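Local coordinates for protein arylsulfatase (Pseudoalteromonas sp. MB47, PDB 7AJ0) that probably removes sulfate groups from fucoidan, a sulfated algal polysaccharide, as an exo-acting, calcium-containing sulfatase that assembles as a hexamer, at residues M166-H169 / Y175-G178. Sequence-based numbering, arbitrary orientation.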
loop_
_atom_site.group_PDB
_atom_site.type_symbol
_atom_site.label_atom_id
_atom_site.label_comp_id
_atom_site.label_asym_id
_atom_site.label_seq_id
_atom_site.Cartn_x
_atom_site.Cartn_y
_atom_site.Cartn_z
ATOM N N MET A 166 17.352 -39.965 16.487
ATOM C CA MET A 166 17.374 -38.891 15.506
ATOM C C MET A 166 18.576 -37.965 15.628
ATOM O O MET A 166 18.716 -37.055 14.805
ATOM C CB MET A 166 16.087 -38.055 15.604
ATOM C CG MET A 166 14.830 -38.845 15.280
ATOM S SD MET A 166 13.312 -37.904 15.508
ATOM C CE MET A 166 13.454 -36.708 14.189
ATOM N N LEU A 167 19.440 -38.162 16.613
ATOM C CA LEU A 167 20.647 -37.357 16.717
ATOM C C LEU A 167 21.730 -37.914 15.796
ATOM O O LEU A 167 21.718 -39.096 15.446
ATOM C CB LEU A 167 21.130 -37.321 18.160
ATOM C CG LEU A 167 20.238 -36.547 19.133
ATOM C CD1 LEU A 167 20.856 -36.506 20.522
ATOM C CD2 LEU A 167 19.977 -35.130 18.629
ATOM N N PRO A 168 22.682 -37.073 15.385
ATOM C CA PRO A 168 23.652 -37.516 14.368
ATOM C C PRO A 168 24.387 -38.799 14.717
ATOM O O PRO A 168 24.630 -39.623 13.827
ATOM C CB PRO A 168 24.614 -36.321 14.269
ATOM C CG PRO A 168 23.779 -35.143 14.656
ATOM C CD PRO A 168 22.845 -35.646 15.727
ATOM N N HIS A 169 24.750 -38.999 15.983
ATOM C CA HIS A 169 25.462 -40.218 16.350
ATOM C C HIS A 169 24.565 -41.447 16.339
ATOM O O HIS A 169 25.064 -42.557 16.556
ATOM C CB HIS A 169 26.104 -40.063 17.728
ATOM C CG HIS A 169 25.127 -40.107 18.860
ATOM N ND1 HIS A 169 24.284 -39.058 19.154
ATOM C CD2 HIS A 169 24.864 -41.071 19.773
ATOM C CE1 HIS A 169 23.540 -39.375 20.199
ATOM N NE2 HIS A 169 23.873 -40.591 20.594
ATOM N N TYR A 175 30.384 -39.500 15.699
ATOM C CA TYR A 175 30.478 -38.614 16.850
ATOM C C TYR A 175 29.549 -37.429 16.664
ATOM O O TYR A 175 29.514 -36.829 15.586
ATOM C CB TYR A 175 31.924 -38.133 17.041
ATOM C CG TYR A 175 32.155 -37.322 18.293
ATOM C CD1 TYR A 175 31.928 -37.872 19.546
ATOM C CD2 TYR A 175 32.617 -36.014 18.227
ATOM C CE1 TYR A 175 32.140 -37.141 20.696
ATOM C CE2 TYR A 175 32.836 -35.276 19.374
ATOM C CZ TYR A 175 32.595 -35.846 20.604
ATOM O OH TYR A 175 32.807 -35.121 21.752
ATOM N N PHE A 176 28.796 -37.101 17.714
ATOM C CA PHE A 176 27.995 -35.888 17.754
ATOM C C PHE A 176 28.339 -35.090 19.002
ATOM O O PHE A 176 28.555 -35.659 20.078
ATOM C CB PHE A 176 26.493 -36.177 17.751
ATOM C CG PHE A 176 25.648 -34.968 18.050
ATOM C CD1 PHE A 176 25.715 -33.845 17.241
ATOM C CD2 PHE A 176 24.792 -34.950 19.138
ATOM C CE1 PHE A 176 24.945 -32.730 17.507
ATOM C CE2 PHE A 176 24.019 -33.835 19.410
ATOM C CZ PHE A 176 24.098 -32.724 18.592
ATOM N N TYR A 177 28.385 -33.769 18.852
ATOM C CA TYR A 177 28.588 -32.876 19.988
ATOM C C TYR A 177 27.993 -31.528 19.606
ATOM O O TYR A 177 28.561 -30.826 18.765
ATOM C CB TYR A 177 30.069 -32.745 20.331
ATOM C CG TYR A 177 30.326 -31.962 21.601
ATOM C CD1 TYR A 177 30.095 -30.595 21.657
ATOM C CD2 TYR A 177 30.797 -32.592 22.746
ATOM C CE1 TYR A 177 30.321 -29.878 22.814
ATOM C CE2 TYR A 177 31.030 -31.880 23.910
ATOM C CZ TYR A 177 30.790 -30.524 23.935
ATOM O OH TYR A 177 31.015 -29.804 25.082
ATOM N N GLY A 178 26.869 -31.170 20.211
ATOM C CA GLY A 178 26.313 -29.851 19.943
ATOM C C GLY A 178 24.860 -29.754 20.376
ATOM O O GLY A 178 24.428 -30.438 21.304
#
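L167 N is hydrogen-bonded to OE1 of E170, just outside the contact. The CD1 of L167 meets F176 CE2 at 4.3 Å. The F176 ring is met mainly by carbon atoms of P168 and L167. P168 lies over one face of it. Its CD sits 3.8 Å from the centroid of the F176 ring and 15° off the ring normal, a CH-pi contact. The closest pair is P168 CG to F176 CD1, at 3.5 Å. On the opposite face, G178 N lies 3.5 Å above the plane of the F176 ring, near its rim. The benzyl group reaches the proline because F176 CG stands anti to its own backbone N (chi1 169°). H169 comes in beside the base of the same side chain, with ND1 3.9 Å from F176 CB.

The sulfatase core belongs to the alkaline phosphatase clan. Here, strand 175-177 pairs in parallel with 151-155 and antiparallel with 215-220. The loop with P168 and H169 belongs to the connection between the two parallel strands and packs on one face of the sheet. Side chains alternate along the strand: Y175 points away from this loop, and its OH bonds OE1 of E247 on helix 240-258. An alanine in place of F176 would probably leave P168 without its aromatic partner and open a gap beside L167. P168 also touches W158 and L154.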